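Long-range contact in peroxisomal catalase (Pichia angusta, PDB 2XQ1), which probably breaks down hydrogen peroxide made by peroxisomal oxidases into water and oxygen, using heme as its cofactor: residues P285-V294 / W431-Q440. Residues are numbered along the deposited sequence; the frame is centred on the assembly and turned at random.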
loop_
_atom_site.group_PDB
_atom_site.type_symbol
_atom_site.label_atom_id
_atom_site.label_comp_id
_atom_site.label_asym_id
_atom_site.label_seq_id
_atom_site.Cartn_x
_atom_site.Cartn_y
_atom_site.Cartn_z
ATOM N N PRO O 285 45.030 -16.512 -8.932
ATOM C CA PRO O 285 45.195 -16.425 -7.472
ATOM C C PRO O 285 43.968 -15.847 -6.746
ATOM O O PRO O 285 43.976 -15.774 -5.513
ATOM C CB PRO O 285 46.386 -15.481 -7.311
ATOM C CG PRO O 285 46.366 -14.636 -8.545
ATOM C CD PRO O 285 45.868 -15.529 -9.646
ATOM N N PHE O 286 42.946 -15.429 -7.513
ATOM C CA PHE O 286 41.693 -14.883 -6.983
ATOM C C PHE O 286 40.484 -15.444 -7.741
ATOM O O PHE O 286 40.642 -16.090 -8.775
ATOM C CB PHE O 286 41.702 -13.350 -7.035
ATOM C CG PHE O 286 41.834 -12.787 -8.419
ATOM C CD1 PHE O 286 43.079 -12.523 -8.957
ATOM C CD2 PHE O 286 40.710 -12.513 -9.178
ATOM C CE1 PHE O 286 43.202 -12.008 -10.230
ATOM C CE2 PHE O 286 40.826 -12.004 -10.449
ATOM C CZ PHE O 286 42.078 -11.746 -10.974
ATOM N N SER O 287 39.277 -15.174 -7.247
ATOM C CA SER O 287 38.057 -15.691 -7.866
ATOM C C SER O 287 37.412 -14.710 -8.844
ATOM O O SER O 287 37.389 -13.506 -8.614
ATOM C CB SER O 287 37.047 -16.071 -6.792
ATOM O OG SER O 287 36.065 -16.954 -7.309
ATOM N N VAL O 288 36.877 -15.230 -9.942
ATOM C CA VAL O 288 36.076 -14.423 -10.847
ATOM C C VAL O 288 34.780 -14.008 -10.150
ATOM O O VAL O 288 34.052 -13.141 -10.620
ATOM C CB VAL O 288 35.715 -15.201 -12.104
ATOM C CG1 VAL O 288 36.907 -15.297 -13.004
ATOM C CG2 VAL O 288 35.180 -16.586 -11.740
ATOM N N PHE O 289 34.485 -14.643 -9.027
ATOM C CA PHE O 289 33.244 -14.389 -8.317
ATOM C C PHE O 289 33.405 -13.372 -7.188
ATOM O O PHE O 289 32.454 -13.120 -6.438
ATOM C CB PHE O 289 32.726 -15.711 -7.777
ATOM C CG PHE O 289 32.636 -16.771 -8.817
ATOM C CD1 PHE O 289 31.909 -16.552 -9.984
ATOM C CD2 PHE O 289 33.265 -17.986 -8.644
ATOM C CE1 PHE O 289 31.811 -17.533 -10.958
ATOM C CE2 PHE O 289 33.161 -18.980 -9.624
ATOM C CZ PHE O 289 32.441 -18.747 -10.779
ATOM N N ASP O 290 34.606 -12.797 -7.083
ATOM C CA ASP O 290 34.949 -11.870 -6.016
ATOM C C ASP O 290 34.791 -10.414 -6.487
ATOM O O ASP O 290 35.569 -9.905 -7.306
ATOM C CB ASP O 290 36.371 -12.163 -5.510
ATOM C CG ASP O 290 36.746 -11.371 -4.251
ATOM O OD1 ASP O 290 36.034 -10.403 -3.893
ATOM O OD2 ASP O 290 37.777 -11.725 -3.622
ATOM N N LEU O 291 33.759 -9.752 -5.975
ATOM C CA LEU O 291 33.471 -8.372 -6.347
ATOM C C LEU O 291 34.544 -7.381 -5.874
ATOM O O LEU O 291 34.570 -6.221 -6.316
ATOM C CB LEU O 291 32.095 -7.976 -5.819
ATOM C CG LEU O 291 31.496 -6.610 -6.180
ATOM C CD1 LEU O 291 31.217 -6.499 -7.678
ATOM C CD2 LEU O 291 30.226 -6.408 -5.411
ATOM N N THR O 292 35.441 -7.842 -5.003
ATOM C CA THR O 292 36.507 -6.973 -4.494
ATOM C C THR O 292 37.790 -7.007 -5.329
ATOM O O THR O 292 38.805 -6.446 -4.927
ATOM C CB THR O 292 36.833 -7.244 -2.990
ATOM O OG1 THR O 292 37.321 -8.586 -2.828
ATOM C CG2 THR O 292 35.595 -7.029 -2.104
ATOM N N LYS O 293 37.731 -7.645 -6.495
ATOM C CA LYS O 293 38.880 -7.815 -7.356
ATOM C C LYS O 293 38.584 -7.293 -8.748
ATOM O O LYS O 293 37.416 -7.241 -9.163
ATOM C CB LYS O 293 39.224 -9.297 -7.450
ATOM C CG LYS O 293 39.461 -9.993 -6.126
ATOM C CD LYS O 293 40.845 -9.686 -5.539
ATOM C CE LYS O 293 41.079 -10.430 -4.225
ATOM N NZ LYS O 293 40.080 -10.065 -3.140
ATOM N N VAL O 294 39.651 -6.914 -9.458
ATOM C CA VAL O 294 39.623 -6.585 -10.890
ATOM C C VAL O 294 40.436 -7.601 -11.641
ATOM O O VAL O 294 41.214 -8.331 -11.035
ATOM C CB VAL O 294 40.242 -5.209 -11.200
ATOM C CG1 VAL O 294 39.540 -4.131 -10.423
ATOM C CG2 VAL O 294 41.728 -5.185 -10.897
ATOM N N TRP O 431 32.961 -15.560 3.223
ATOM C CA TRP O 431 34.283 -15.536 2.605
ATOM C C TRP O 431 35.396 -15.309 3.634
ATOM O O TRP O 431 35.343 -14.344 4.389
ATOM C CB TRP O 431 34.323 -14.458 1.531
ATOM C CG TRP O 431 35.111 -14.804 0.304
ATOM C CD1 TRP O 431 36.423 -15.185 0.242
ATOM C CD2 TRP O 431 34.646 -14.766 -1.045
ATOM N NE1 TRP O 431 36.801 -15.397 -1.057
ATOM C CE2 TRP O 431 35.727 -15.144 -1.869
ATOM C CE3 TRP O 431 33.417 -14.454 -1.639
ATOM C CZ2 TRP O 431 35.610 -15.226 -3.263
ATOM C CZ3 TRP O 431 33.305 -14.534 -3.012
ATOM C CH2 TRP O 431 34.394 -14.912 -3.812
ATOM N N GLU O 432 36.381 -16.217 3.661
ATOM C CA GLU O 432 37.509 -16.197 4.642
ATOM C C GLU O 432 38.811 -15.613 4.087
ATOM O O GLU O 432 39.243 -15.956 2.983
ATOM C CB GLU O 432 37.772 -17.585 5.300
ATOM C CG GLU O 432 38.108 -18.784 4.361
ATOM N N HIS O 433 39.429 -14.743 4.877
ATOM C CA HIS O 433 40.516 -13.896 4.409
ATOM C C HIS O 433 41.745 -14.730 4.050
ATOM O O HIS O 433 42.057 -15.696 4.744
ATOM C CB HIS O 433 40.820 -12.828 5.476
ATOM C CG HIS O 433 42.119 -12.113 5.272
ATOM N ND1 HIS O 433 43.314 -12.595 5.769
ATOM C CD2 HIS O 433 42.411 -10.952 4.630
ATOM C CE1 HIS O 433 44.290 -11.770 5.433
ATOM N NE2 HIS O 433 43.768 -10.766 4.741
ATOM N N THR O 434 42.398 -14.390 2.937
ATOM C CA THR O 434 43.734 -14.910 2.614
ATOM C C THR O 434 44.638 -13.730 2.306
ATOM O O THR O 434 44.149 -12.649 2.038
ATOM C CB THR O 434 43.747 -15.897 1.426
ATOM O OG1 THR O 434 43.489 -15.195 0.201
ATOM C CG2 THR O 434 42.727 -17.039 1.642
ATOM N N ASP O 435 45.951 -13.931 2.349
ATOM C CA ASP O 435 46.914 -12.830 2.163
ATOM C C ASP O 435 46.781 -12.071 0.828
ATOM O O ASP O 435 47.148 -10.903 0.744
ATOM C CB ASP O 435 48.360 -13.341 2.299
ATOM C CG ASP O 435 48.751 -13.668 3.739
ATOM O OD1 ASP O 435 48.148 -13.110 4.704
ATOM O OD2 ASP O 435 49.696 -14.487 3.889
ATOM N N TYR O 436 46.278 -12.735 -0.211
ATOM C CA TYR O 436 46.088 -12.085 -1.510
ATOM C C TYR O 436 45.092 -10.904 -1.481
ATOM O O TYR O 436 45.162 -9.998 -2.326
ATOM C CB TYR O 436 45.700 -13.103 -2.605
ATOM C CG TYR O 436 45.778 -12.511 -3.996
ATOM C CD1 TYR O 436 47.023 -12.249 -4.590
ATOM C CD2 TYR O 436 44.611 -12.161 -4.695
ATOM C CE1 TYR O 436 47.103 -11.683 -5.856
ATOM C CE2 TYR O 436 44.680 -11.598 -5.963
ATOM C CZ TYR O 436 45.924 -11.360 -6.536
ATOM O OH TYR O 436 45.984 -10.792 -7.785
ATOM N N ASP O 437 44.176 -10.909 -0.511
ATOM C CA ASP O 437 43.159 -9.874 -0.396
ATOM C C ASP O 437 43.776 -8.513 -0.216
ATOM O O ASP O 437 43.227 -7.545 -0.672
ATOM C CB ASP O 437 42.218 -10.177 0.754
ATOM C CG ASP O 437 41.339 -11.362 0.478
ATOM O OD1 ASP O 437 41.016 -11.609 -0.699
ATOM O OD2 ASP O 437 40.969 -12.055 1.439
ATOM N N TYR O 438 44.933 -8.440 0.427
ATOM C CA TYR O 438 45.636 -7.169 0.594
ATOM C C TYR O 438 46.449 -6.708 -0.617
ATOM O O TYR O 438 46.842 -5.550 -0.688
ATOM C CB TYR O 438 46.569 -7.224 1.800
ATOM C CG TYR O 438 45.903 -7.487 3.136
ATOM C CD1 TYR O 438 44.643 -6.948 3.448
ATOM C CD2 TYR O 438 46.561 -8.245 4.114
ATOM C CE1 TYR O 438 44.047 -7.186 4.690
ATOM C CE2 TYR O 438 45.979 -8.485 5.353
ATOM C CZ TYR O 438 44.721 -7.955 5.640
ATOM O OH TYR O 438 44.170 -8.206 6.877
ATOM N N PHE O 439 46.699 -7.611 -1.562
ATOM C CA PHE O 439 47.656 -7.374 -2.656
ATOM C C PHE O 439 47.180 -6.312 -3.645
ATOM O O PHE O 439 47.947 -5.458 -4.093
ATOM C CB PHE O 439 47.962 -8.702 -3.381
ATOM C CG PHE O 439 48.889 -8.571 -4.574
ATOM C CD1 PHE O 439 50.280 -8.681 -4.429
ATOM C CD2 PHE O 439 48.364 -8.370 -5.854
ATOM C CE1 PHE O 439 51.129 -8.571 -5.539
ATOM C CE2 PHE O 439 49.206 -8.254 -6.977
ATOM C CZ PHE O 439 50.586 -8.357 -6.819
ATOM N N GLN O 440 45.903 -6.379 -3.988
ATOM C CA GLN O 440 45.367 -5.475 -4.970
ATOM C C GLN O 440 45.178 -4.057 -4.419
ATOM O O GLN O 440 45.414 -3.106 -5.145
ATOM C CB GLN O 440 44.098 -6.042 -5.568
ATOM C CG GLN O 440 44.151 -6.115 -7.077
ATOM C CD GLN O 440 43.129 -7.091 -7.654
ATOM O OE1 GLN O 440 43.438 -8.259 -7.870
ATOM N NE2 GLN O 440 41.908 -6.603 -7.910
#
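Lys293 links the two segments in a salt-bridge network with Asp290 and Asp437: its NZ donates to Asp437 OD1 at 3.0 Å, on the anti side but tilted out of the carboxylate plane, and to Asp290 OD2 from above the plane of that group. The chain bends at chi2 and again at chi4 (-61°), which turns the ammonium between the two acids. Arg148 forms salt bridges with both carboxylates as well, so paired basic groups probably offset the closeness of Asp290 OD2 and Asp437 OD1, 4.4 Å apart. Replacing Lys293 by an alanine is likely to leave these acids more dependent on Arg148 and to lose the salt bridge across the contact. Asp290 also closes an Asx turn, its OD1 accepting from Thr292 N at 2.9 Å.

Aromatic packing flanks this network. Pro285 lays CB over the centre of the Tyr436 ring, 4.1 Å from the centroid, as a CH-pi contact. The Phe286 and Tyr436 rings lie almost parallel (planes 4° apart) but meet rim to rim, Phe286 CD1 reaching Tyr436 CE2 at 3.5 Å. Trp431 receives Ser287 CB at its edge and the Asp290 carboxylate over one face, toward the rim, while its NE1 is hydrogen-bonded to Tyr35 OH of the second subunit.

The contact thus ties the heme-binding catalase region to the C-terminal catalase-related region beside a subunit interface: the loop containing Leu291, which touches the heme, runs between helix 278-281 and strand 303-312 and meets the segment leading into helix 439-447, with Trp431 also packing on Pro341 of helix 341-357.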